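Local coordinates for uncharacterized protein YhfS (Escherichia coli, PDB 4J8L) that is of unknown function but carries a covalently attached pyridoxal 5'-phosphate and probably acts as an enzyme of the aminotransferase-like superfamily, at residues 188-192 and 204-209; 67-71 and 213-217; 136-142 and 165-171; 61-65 and 181-185; 199-203 and 231-235. All blocks are in the same frame, centred on the assembly; numbering follows the deposited sequence.

Contact 1. Residues 188-192 and 204-209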
# COMPACT_ATOMS: atom_id res chain seq x y z
N ASN A 188 1.96 -16.05 -2.75
CA ASN A 188 3.33 -16.54 -2.69
C ASN A 188 4.29 -15.46 -2.22
O ASN A 188 5.23 -15.76 -1.50
CB ASN A 188 3.76 -17.14 -4.01
CG ASN A 188 2.90 -18.31 -4.39
OD1 ASN A 188 1.91 -18.15 -5.11
ND2 ASN A 188 3.22 -19.48 -3.86
N VAL A 189 4.06 -14.21 -2.63
CA VAL A 189 4.79 -13.08 -2.07
C VAL A 189 3.91 -11.85 -1.99
O VAL A 189 3.07 -11.61 -2.88
CB VAL A 189 6.07 -12.69 -2.86
CG1 VAL A 189 7.21 -13.68 -2.61
CG2 VAL A 189 5.77 -12.57 -4.36
N SER A 190 4.10 -11.09 -0.91
CA SER A 190 3.59 -9.73 -0.76
C SER A 190 4.65 -8.73 -1.19
O SER A 190 5.84 -9.02 -1.12
CB SER A 190 3.25 -9.44 0.70
OG SER A 190 1.93 -9.85 1.03
N THR A 191 4.23 -7.55 -1.63
CA THR A 191 5.18 -6.49 -1.93
C THR A 191 4.67 -5.17 -1.38
O THR A 191 3.47 -4.92 -1.37
CB THR A 191 5.41 -6.31 -3.45
OG1 THR A 191 4.18 -5.91 -4.07
CG2 THR A 191 5.92 -7.58 -4.10
N PHE A 192 5.58 -4.32 -0.93
CA PHE A 192 5.19 -2.98 -0.49
C PHE A 192 6.35 -2.02 -0.38
O PHE A 192 7.48 -2.42 -0.10
CB PHE A 192 4.43 -3.02 0.84
CG PHE A 192 5.12 -3.78 1.94
CD1 PHE A 192 4.88 -5.14 2.11
CD2 PHE A 192 5.95 -3.13 2.85
CE1 PHE A 192 5.49 -5.85 3.14
CE2 PHE A 192 6.57 -3.84 3.89
CZ PHE A 192 6.34 -5.20 4.03
N GLY A 204 11.92 -0.89 -0.64
CA GLY A 204 10.72 -1.70 -0.74
C GLY A 204 10.96 -3.06 -0.11
O GLY A 204 12.10 -3.41 0.19
N ALA A 205 9.89 -3.81 0.10
CA ALA A 205 10.01 -5.14 0.70
C ALA A 205 9.27 -6.18 -0.13
O ALA A 205 8.16 -5.92 -0.59
CB ALA A 205 9.46 -5.12 2.13
N VAL A 206 9.88 -7.34 -0.30
CA VAL A 206 9.17 -8.50 -0.83
C VAL A 206 9.15 -9.53 0.29
O VAL A 206 10.19 -9.83 0.86
CB VAL A 206 9.86 -9.09 -2.06
CG1 VAL A 206 9.03 -10.24 -2.64
CG2 VAL A 206 10.06 -8.02 -3.12
N VAL A 207 7.98 -10.05 0.63
CA VAL A 207 7.85 -10.93 1.78
C VAL A 207 7.05 -12.16 1.38
O VAL A 207 5.95 -12.03 0.85
CB VAL A 207 7.13 -10.22 2.95
CG1 VAL A 207 7.08 -11.12 4.19
CG2 VAL A 207 7.80 -8.87 3.29
N GLY A 208 7.59 -13.35 1.60
CA GLY A 208 6.84 -14.55 1.27
C GLY A 208 7.67 -15.82 1.20
O GLY A 208 8.56 -16.02 2.01
N ASP A 209 7.37 -16.66 0.22
CA ASP A 209 7.99 -17.97 0.10
C ASP A 209 9.49 -17.90 -0.18
O ASP A 209 9.95 -17.09 -0.99
CB ASP A 209 7.30 -18.78 -1.00
CG ASP A 209 5.86 -19.12 -0.66
OD1 ASP A 209 5.42 -18.89 0.49
OD2 ASP A 209 5.15 -19.63 -1.55
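F192 and A205 pair at the end nearest the connecting loop of a beta hairpin, strand 189-193 against strand 203-208, within the mixed seven-stranded sheet of a fold-type I pyridoxal-phosphate protein. This end is tightly packed. Two backbone bonds join the pair, A205 N to F192 O at 2.8 Å and F192 N to A205 O at 3.1 Å. The ring folds back over its partner because CG stands between the backbone N and the carbonyl carbon (chi1 52°), which brings A205 CB over one face, 3.9 Å from the F192 ring centroid and displaced toward CE2 and CZ. V207 CG2 comes at F192 CE1 obliquely, at 3.8 Å. V206, on the face shared with T191, brings CG1 to V189 CB at 3.8 Å, beneath helices 74-86 and 210-219. S190 N to V207 O and its return bond close the middle of the hairpin. Near the far end G208, having no side chain, allows its CA to lie only 4.2 Å from V189 CA.

Beyond G208 the apolar packing gives way to a polar end, N188 and D209, both partly exposed to solvent. D209 N bonds N188 O. N188 OD1 is taken by A167 N, and the other half of its amide meets a carboxylate turned 84° against it: ND2 bonds D209 OD2 at 3.0 Å.

Contact 2. Residues 67-71 and 213-217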
# COMPACT_ATOMS: atom_id res chain seq x y z
N ALA A 67 10.34 -15.99 4.32
CA ALA A 67 11.50 -15.16 4.03
C ALA A 67 11.10 -13.76 3.58
O ALA A 67 9.94 -13.49 3.28
CB ALA A 67 12.36 -15.83 2.97
N ALA A 68 12.08 -12.86 3.55
CA ALA A 68 11.86 -11.52 3.02
C ALA A 68 13.14 -10.93 2.43
O ALA A 68 14.24 -11.34 2.78
CB ALA A 68 11.31 -10.59 4.11
N ALA A 69 12.97 -9.98 1.52
CA ALA A 69 14.11 -9.24 0.98
C ALA A 69 13.75 -7.78 0.87
O ALA A 69 12.69 -7.44 0.35
CB ALA A 69 14.51 -9.79 -0.39
N LEU A 70 14.64 -6.92 1.36
CA LEU A 70 14.50 -5.48 1.10
C LEU A 70 15.20 -5.18 -0.22
O LEU A 70 16.25 -5.76 -0.53
CB LEU A 70 15.13 -4.67 2.25
CG LEU A 70 14.42 -4.84 3.60
CD1 LEU A 70 15.15 -4.07 4.72
CD2 LEU A 70 12.98 -4.37 3.49
N VAL A 71 14.59 -4.32 -1.03
CA VAL A 71 15.11 -4.01 -2.36
C VAL A 71 15.05 -2.50 -2.64
O VAL A 71 14.29 -1.76 -2.01
CB VAL A 71 14.31 -4.72 -3.48
CG1 VAL A 71 14.34 -6.24 -3.30
CG2 VAL A 71 12.88 -4.21 -3.51
N ILE A 213 11.93 -15.59 -2.72
CA ILE A 213 12.87 -14.64 -2.12
C ILE A 213 14.31 -14.99 -2.49
O ILE A 213 15.11 -14.10 -2.78
CB ILE A 213 12.71 -14.59 -0.59
CG1 ILE A 213 11.29 -14.15 -0.23
CG2 ILE A 213 13.75 -13.64 0.04
CD1 ILE A 213 10.89 -12.81 -0.83
N ASN A 214 14.65 -16.28 -2.48
CA ASN A 214 15.99 -16.71 -2.84
C ASN A 214 16.32 -16.34 -4.29
O ASN A 214 17.44 -15.95 -4.60
CB ASN A 214 16.18 -18.21 -2.63
CG ASN A 214 16.29 -18.59 -1.16
OD1 ASN A 214 16.63 -17.76 -0.32
ND2 ASN A 214 16.02 -19.85 -0.86
N ARG A 215 15.33 -16.46 -5.18
CA ARG A 215 15.55 -16.08 -6.57
C ARG A 215 15.81 -14.58 -6.68
O ARG A 215 16.61 -14.13 -7.50
CB ARG A 215 14.39 -16.50 -7.48
CG ARG A 215 14.33 -18.01 -7.71
CD ARG A 215 13.51 -18.37 -8.94
NE ARG A 215 12.09 -18.12 -8.77
CZ ARG A 215 11.24 -18.98 -8.21
NH1 ARG A 215 11.68 -20.15 -7.77
NH2 ARG A 215 9.96 -18.67 -8.10
N ILE A 216 15.12 -13.81 -5.85
CA ILE A 216 15.34 -12.37 -5.84
C ILE A 216 16.74 -12.05 -5.32
O ILE A 216 17.49 -11.30 -5.95
CB ILE A 216 14.28 -11.66 -4.98
CG1 ILE A 216 12.90 -11.79 -5.63
CG2 ILE A 216 14.65 -10.20 -4.76
CD1 ILE A 216 11.78 -11.18 -4.82
N ARG A 217 17.11 -12.64 -4.18
CA ARG A 217 18.42 -12.35 -3.60
C ARG A 217 19.57 -12.70 -4.56
O ARG A 217 20.58 -11.99 -4.60
CB ARG A 217 18.59 -13.06 -2.25
CG ARG A 217 17.79 -12.42 -1.12
CD ARG A 217 18.37 -11.05 -0.70
NE ARG A 217 19.81 -11.14 -0.49
CZ ARG A 217 20.66 -10.12 -0.57
NH1 ARG A 217 20.22 -8.90 -0.84
NH2 ARG A 217 21.96 -10.33 -0.39
O HOH W 1 18.16 -7.42 0.33
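I213 and I216 of helix 210-219 pack against A67, A69 and V71 of strand 67-72 in an apolar helix-on-sheet contact at the margin of the large seven-stranded sheet, where this strand is outermost. No hydrogen bond passes directly between the two segments; small side chains on the strand let branched ones on the helix settle close to the backbone. Over this short span helix and strand point roughly the same way, their directions differing by 31° and their axes approaching to 8.2 Å.

I213 has the largest share of any residue. With chi1 at -60° its two branches spread along the strand: CG1 touches A67 CB at 3.8 Å, and CG2, anti to the backbone N, drops beside A68 O at 3.6 Å and reaches A69 CB at 3.9 Å. One turn on, I216 CG2 meets V71 CG1 at 4.2 Å. R217 adds the aliphatic part of its chain, which bends at chi2 and chi3 and lays CD 4.1 Å from A69 CB. Its guanidinium is held chiefly by Q226 through NH1; the same nitrogen also makes a weak bond to a water that donates to L70 O at 2.7 Å.

A68 and L70 point from the other surface of the strand toward helix 50-62. The strand is thus clasped between two helices, with strand 203-208 bonded along one edge, as expected of the alpha/beta/alpha sandwich that forms the large domain of fold-type I pyridoxal-phosphate enzymes.

Contact 3. Residues 136-142 and 165-171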
# COMPACT_ATOMS: atom_id res chain seq x y z
N ASP A 136 0.70 -17.94 -16.30
CA ASP A 136 1.90 -18.41 -15.61
C ASP A 136 2.03 -17.85 -14.19
O ASP A 136 2.67 -18.46 -13.33
CB ASP A 136 3.14 -18.09 -16.43
CG ASP A 136 3.14 -18.77 -17.79
OD1 ASP A 136 3.31 -20.02 -17.83
OD2 ASP A 136 2.95 -18.07 -18.81
N ALA A 137 1.42 -16.69 -13.96
CA ALA A 137 1.36 -16.10 -12.64
C ALA A 137 0.19 -15.11 -12.59
O ALA A 137 -0.42 -14.81 -13.63
CB ALA A 137 2.67 -15.40 -12.30
N ALA A 138 -0.11 -14.62 -11.39
CA ALA A 138 -1.16 -13.63 -11.21
C ALA A 138 -0.68 -12.49 -10.32
O ALA A 138 0.09 -12.71 -9.39
CB ALA A 138 -2.42 -14.27 -10.62
N LEU A 139 -1.15 -11.29 -10.60
CA LEU A 139 -0.91 -10.15 -9.73
C LEU A 139 -2.24 -9.68 -9.18
O LEU A 139 -3.21 -9.51 -9.92
CB LEU A 139 -0.22 -9.01 -10.49
CG LEU A 139 0.11 -7.76 -9.67
CD1 LEU A 139 1.48 -7.20 -10.03
CD2 LEU A 139 -0.95 -6.69 -9.86
N VAL A 140 -2.31 -9.49 -7.87
CA VAL A 140 -3.55 -9.03 -7.25
C VAL A 140 -3.27 -7.77 -6.45
O VAL A 140 -2.39 -7.76 -5.59
CB VAL A 140 -4.15 -10.11 -6.32
CG1 VAL A 140 -5.54 -9.67 -5.85
CG2 VAL A 140 -4.22 -11.47 -7.02
N GLN A 141 -4.00 -6.70 -6.75
CA GLN A 141 -3.83 -5.48 -5.96
C GLN A 141 -4.70 -5.54 -4.71
O GLN A 141 -5.88 -5.91 -4.78
CB GLN A 141 -4.16 -4.22 -6.78
CG GLN A 141 -3.87 -2.93 -6.02
CD GLN A 141 -3.91 -1.69 -6.89
OE1 GLN A 141 -3.57 -1.74 -8.08
NE2 GLN A 141 -4.31 -0.57 -6.31
N HIS A 142 -4.12 -5.19 -3.57
CA HIS A 142 -4.83 -5.23 -2.31
C HIS A 142 -5.83 -4.06 -2.19
O HIS A 142 -7.02 -4.27 -1.95
CB HIS A 142 -3.83 -5.22 -1.14
CG HIS A 142 -4.42 -5.67 0.16
ND1 HIS A 142 -3.67 -6.29 1.15
CD2 HIS A 142 -5.68 -5.59 0.65
CE1 HIS A 142 -4.45 -6.58 2.17
NE2 HIS A 142 -5.67 -6.16 1.90
N VAL A 165 -1.76 -21.40 -9.67
CA VAL A 165 -1.17 -20.23 -10.30
C VAL A 165 -0.48 -19.37 -9.24
O VAL A 165 -1.13 -18.89 -8.32
CB VAL A 165 -2.26 -19.38 -11.00
CG1 VAL A 165 -1.66 -18.11 -11.59
CG2 VAL A 165 -2.95 -20.20 -12.08
N PRO A 166 0.85 -19.21 -9.36
CA PRO A 166 1.60 -18.40 -8.39
C PRO A 166 1.06 -16.98 -8.35
O PRO A 166 0.76 -16.42 -9.40
CB PRO A 166 3.02 -18.41 -8.94
CG PRO A 166 3.10 -19.63 -9.80
CD PRO A 166 1.73 -19.77 -10.40
N ALA A 167 0.93 -16.41 -7.15
CA ALA A 167 0.30 -15.11 -7.02
C ALA A 167 1.16 -14.13 -6.23
O ALA A 167 1.70 -14.45 -5.17
CB ALA A 167 -1.07 -15.23 -6.38
N LEU A 168 1.27 -12.92 -6.77
CA LEU A 168 1.93 -11.82 -6.08
C LEU A 168 0.89 -10.78 -5.69
O LEU A 168 0.01 -10.46 -6.49
CB LEU A 168 2.96 -11.17 -7.01
CG LEU A 168 3.71 -9.93 -6.53
CD1 LEU A 168 5.10 -9.95 -7.14
CD2 LEU A 168 2.98 -8.63 -6.91
N THR A 169 0.98 -10.25 -4.48
CA THR A 169 0.10 -9.15 -4.11
C THR A 169 0.85 -7.83 -4.01
O THR A 169 1.99 -7.76 -3.54
CB THR A 169 -0.65 -9.41 -2.80
OG1 THR A 169 0.28 -9.75 -1.76
CG2 THR A 169 -1.66 -10.54 -2.98
N ASP A 170 0.18 -6.79 -4.48
CA ASP A 170 0.61 -5.40 -4.34
C ASP A 170 -0.14 -4.89 -3.12
O ASP A 170 -1.32 -4.59 -3.19
CB ASP A 170 0.19 -4.65 -5.61
CG ASP A 170 0.43 -3.14 -5.54
OD1 ASP A 170 0.74 -2.60 -4.45
OD2 ASP A 170 0.28 -2.48 -6.58
N ASP A 171 0.56 -4.78 -1.99
CA ASP A 171 -0.08 -4.49 -0.71
C ASP A 171 0.09 -3.03 -0.28
O ASP A 171 -0.22 -2.69 0.87
CB ASP A 171 0.48 -5.40 0.39
CG ASP A 171 0.11 -6.86 0.18
OD1 ASP A 171 -1.05 -7.22 0.47
OD2 ASP A 171 0.97 -7.65 -0.28
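The imidazole of H142 meets D171 at its edge: ND1 gives its hydrogen to D171 OD1 at 2.9 Å, the acceptor only 11° out of the ring plane. The carboxylate is turned 75° against the ring and receives this bond on the anti lone pair of OD1. Several donors fix D171 in place, since T169 OG1 bonds OD2 at 2.7 Å on the syn side, S190 OG also reaches OD2, and G182 N reaches OD1. A second pair of flat groups lies side by side without bonding, the amide of Q141 and the carboxylate of D170, their planes 34° apart and OE1 4.2 Å from OD2. Q141 NE2 goes to T143, and D170 OD1 to N172. D170 OD2 lies close to N1 of the pyridoxal-lysine adduct at position 196, consistent with the aspartate that faces the pyridine nitrogen in fold-type I enzymes.

Behind these groups run two parallel strands, joined by five backbone bonds from A138 N to P166 O through H142 N to D170 O. L139 and L168 point the same way from the sheet, and CD1 of the former touches CD2 of the latter at 3.7 Å. On the reverse surface V140 CB comes to 4.2 Å from T169 CG2.

The pair closes a beta-alpha-beta unit whose helix 153-162 covers A138 and V140. Helix 74-86 lies over L139, L168 and D170, and strands 92-96 and 189-193 continue the sheet on either side.

Contact 4. Residues 61-65 and 181-185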
# COMPACT_ATOMS: atom_id res chain seq x y z
N ASP A 61 9.12 -13.09 9.75
CA ASP A 61 8.48 -13.62 10.93
C ASP A 61 7.19 -12.84 11.25
O ASP A 61 6.15 -13.44 11.48
CB ASP A 61 9.47 -13.57 12.10
CG ASP A 61 8.93 -14.23 13.35
OD1 ASP A 61 9.31 -13.80 14.46
OD2 ASP A 61 8.13 -15.18 13.22
N ALA A 62 7.27 -11.52 11.23
CA ALA A 62 6.14 -10.66 11.60
C ALA A 62 4.97 -10.82 10.64
O ALA A 62 3.81 -10.71 11.05
CB ALA A 62 6.58 -9.21 11.67
N PHE A 63 5.26 -11.09 9.38
CA PHE A 63 4.21 -11.28 8.38
C PHE A 63 3.97 -12.75 8.01
O PHE A 63 3.46 -13.05 6.94
CB PHE A 63 4.46 -10.41 7.14
CG PHE A 63 4.38 -8.93 7.42
CD1 PHE A 63 3.16 -8.33 7.70
CD2 PHE A 63 5.52 -8.14 7.38
CE1 PHE A 63 3.08 -6.97 7.95
CE2 PHE A 63 5.44 -6.77 7.62
CZ PHE A 63 4.22 -6.19 7.92
N HIS A 64 4.35 -13.64 8.92
CA HIS A 64 4.01 -15.06 8.83
C HIS A 64 4.44 -15.68 7.51
O HIS A 64 3.70 -16.43 6.88
CB HIS A 64 2.51 -15.24 9.08
CG HIS A 64 2.05 -14.63 10.37
ND1 HIS A 64 1.50 -13.37 10.43
CD2 HIS A 64 2.12 -15.08 11.64
CE1 HIS A 64 1.21 -13.08 11.69
NE2 HIS A 64 1.58 -14.11 12.44
N ALA A 65 5.66 -15.34 7.11
CA ALA A 65 6.22 -15.79 5.84
C ALA A 65 7.53 -16.51 6.07
O ALA A 65 8.13 -16.41 7.14
CB ALA A 65 6.42 -14.59 4.91
N ILE A 181 -2.04 -9.12 5.18
CA ILE A 181 -1.55 -8.80 3.84
C ILE A 181 -1.46 -10.08 3.00
O ILE A 181 -1.69 -11.17 3.51
CB ILE A 181 -0.21 -8.03 3.85
CG1 ILE A 181 0.92 -8.86 4.44
CG2 ILE A 181 -0.35 -6.75 4.68
CD1 ILE A 181 2.29 -8.22 4.23
N GLY A 182 -1.14 -9.94 1.72
CA GLY A 182 -1.22 -11.05 0.78
C GLY A 182 -0.54 -12.33 1.24
O GLY A 182 -1.14 -13.40 1.21
N CYS A 183 0.72 -12.23 1.67
CA CYS A 183 1.46 -13.43 2.07
C CYS A 183 0.90 -14.08 3.33
O CYS A 183 1.28 -15.20 3.68
CB CYS A 183 2.95 -13.13 2.26
SG CYS A 183 3.33 -11.97 3.59
N GLU A 184 0.00 -13.38 4.02
CA GLU A 184 -0.62 -13.93 5.22
C GLU A 184 -1.96 -14.59 4.92
O GLU A 184 -2.55 -15.22 5.80
CB GLU A 184 -0.82 -12.83 6.28
CG GLU A 184 0.46 -12.14 6.69
CD GLU A 184 0.23 -11.05 7.72
OE1 GLU A 184 -0.46 -10.06 7.40
OE2 GLU A 184 0.75 -11.19 8.85
N CYS A 185 -2.43 -14.45 3.69
CA CYS A 185 -3.71 -15.06 3.33
C CYS A 185 -3.72 -15.72 1.95
O CYS A 185 -4.75 -15.76 1.27
CB CYS A 185 -4.86 -14.05 3.48
SG CYS A 185 -4.77 -12.58 2.41
O HOH W 2 3.49 -16.96 4.02
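H64 and E184 meet with their flat groups only 25° from parallel, the imidazole offering an N-H at its rim rather than a face. ND1 donates to E184 OE2 at 2.8 Å, and the oxygen sits just 1° out of the ring plane. The bond reaches the carboxylate on its anti side, somewhat out of the plane. The other oxygen, OE1, is tied back to I181 N at 2.9 Å, so both ends of the carboxylate are held and its rotation is fixed. The chain leading there runs extended past CG, and CG itself lies 3.1 Å from F63 O.

F63 is turned quite differently. Its ring stands 74° from the E184 carboxylate, whose OE2 lies near the ring plane at the edge. Over one face comes I181 CD1, 4.0 Å from the F63 centroid, in a CH-pi contact in which the two side chains cross at about a right angle.

The segment sits at a Schellman motif that ends helix 50-62: H64, with positive phi, is its C-prime residue, and the motif is closed by bonds from A65 N to A60 O and from H64 N to D61 O. The chain then heads into strand 67-72, while the facing segment makes a 3-10 turn at residues 182-184 between strands 167-170 and 189-193. C183 SG packs 4.0 Å from F63 CB, and V207 underlies F63, A65 and C183 alike. At the outer side a water donates to H64 O at 2.9 Å and to C183 O at 2.8 Å.

Contact 5. Residues 199-203 and 231-235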
# COMPACT_ATOMS: atom_id res chain seq x y z
N GLY A 199 9.06 4.75 6.66
CA GLY A 199 10.42 4.28 6.50
C GLY A 199 11.24 5.13 5.54
O GLY A 199 10.80 6.21 5.12
N PRO A 200 12.43 4.64 5.17
CA PRO A 200 13.40 5.37 4.36
C PRO A 200 13.02 5.44 2.88
O PRO A 200 12.42 4.51 2.32
CB PRO A 200 14.68 4.54 4.51
CG PRO A 200 14.18 3.15 4.75
CD PRO A 200 12.94 3.32 5.59
N GLU A 201 13.40 6.55 2.26
CA GLU A 201 13.33 6.72 0.81
C GLU A 201 13.91 5.53 0.06
O GLU A 201 14.97 5.00 0.42
CB GLU A 201 14.12 7.96 0.41
CG GLU A 201 13.41 9.28 0.67
CD GLU A 201 13.66 9.85 2.06
OE1 GLU A 201 14.10 9.11 2.97
OE2 GLU A 201 13.42 11.06 2.23
N GLY A 202 13.21 5.10 -0.99
CA GLY A 202 13.76 4.13 -1.92
C GLY A 202 13.70 2.65 -1.57
O GLY A 202 14.07 1.81 -2.38
N VAL A 203 13.24 2.33 -0.37
CA VAL A 203 13.28 0.96 0.12
C VAL A 203 11.93 0.27 0.03
O VAL A 203 10.93 0.77 0.53
CB VAL A 203 13.80 0.91 1.57
CG1 VAL A 203 13.90 -0.54 2.06
CG2 VAL A 203 15.15 1.60 1.64
N GLN A 231 19.45 1.83 6.96
CA GLN A 231 18.18 1.90 6.26
C GLN A 231 17.24 0.80 6.72
O GLN A 231 16.04 1.02 6.92
CB GLN A 231 18.38 1.77 4.75
CG GLN A 231 19.10 2.92 4.10
CD GLN A 231 19.32 2.65 2.63
OE1 GLN A 231 20.04 1.71 2.26
NE2 GLN A 231 18.68 3.43 1.78
N ALA A 232 17.79 -0.40 6.89
CA ALA A 232 16.99 -1.53 7.33
C ALA A 232 16.40 -1.27 8.72
O ALA A 232 15.23 -1.56 8.96
CB ALA A 232 17.82 -2.81 7.34
N LEU A 233 17.21 -0.73 9.63
CA LEU A 233 16.71 -0.36 10.95
C LEU A 233 15.63 0.72 10.86
O LEU A 233 14.67 0.70 11.63
CB LEU A 233 17.85 0.10 11.84
CG LEU A 233 18.79 -1.05 12.20
CD1 LEU A 233 20.04 -0.50 12.84
CD2 LEU A 233 18.06 -1.99 13.16
N GLU A 234 15.77 1.65 9.92
CA GLU A 234 14.75 2.68 9.75
C GLU A 234 13.42 2.09 9.27
O GLU A 234 12.35 2.59 9.61
CB GLU A 234 15.21 3.79 8.81
CG GLU A 234 14.26 4.98 8.81
CD GLU A 234 14.72 6.12 7.93
OE1 GLU A 234 15.94 6.20 7.65
OE2 GLU A 234 13.86 6.94 7.52
N VAL A 235 13.50 1.02 8.47
CA VAL A 235 12.30 0.33 8.04
C VAL A 235 11.56 -0.21 9.27
O VAL A 235 10.35 -0.05 9.39
CB VAL A 235 12.63 -0.86 7.10
CG1 VAL A 235 11.40 -1.75 6.90
CG2 VAL A 235 13.12 -0.33 5.74
O HOH W 3 17.07 5.98 1.78
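P200 to V203 form a type II beta turn, with G202 at the positive phi of 82° that such a turn needs, set against one turn of helix 229-261. The ring of P200 wedges onto the helix and touches it with three carbons. CD meets V235 CG2 at 3.7 Å, CG lies 3.6 Å from the backbone Q231 O, and CB comes to 3.8 Å from E234 CD. Proline and V235 side chains cross at about a right angle. V203, at the end of the turn, brings CG1 against the same methyl, V235 CG2, at 3.8 Å; this single branch thus joins both turn residues.

The E234 side chain leaves the helix with CG anti to the backbone N (chi1 -170°) and stays extended, so its aliphatic part runs alongside P200 while OE2 forms a salt bridge with K312. Toward solvent the link is indirect: a water donates to E201 O at 2.7 Å and accepts from Q231 NE2 at 3.0 Å. Q231 OE1 is bound by Q228 N, which steadies the amide, and E201 OE2 bonds Y313.

The turn follows closely on the lysine at position 196 that carries pyridoxal phosphate. The segment beyond that lysine thus packs against a long helix that probably links the large and C-terminal domains, as in fold-type I enzymes.

Contacts 1, 2 and 3 belong to the buried core of one sheet and differ by what joins its parts. Contacts 1 and 3 are strand pairs, antiparallel and parallel, knit by backbone bonds and lying next to each other in the sheet through strands 167-170 and 189-193; contact 2 adds the apolar face of a helix over the outermost strand 67-72. Contacts 4 and 5 are only partly buried and involve loops or turns. Waters bridge contacts 2, 4 and 5, weakly in contact 2. Contact 4 relies on a histidine-glutamate bond and connects to contacts 1 and 3 through S190 and D171. Contact 5, about 24 Å from contact 3 between centres, touches contact 2 through L70 and relies on proline packing.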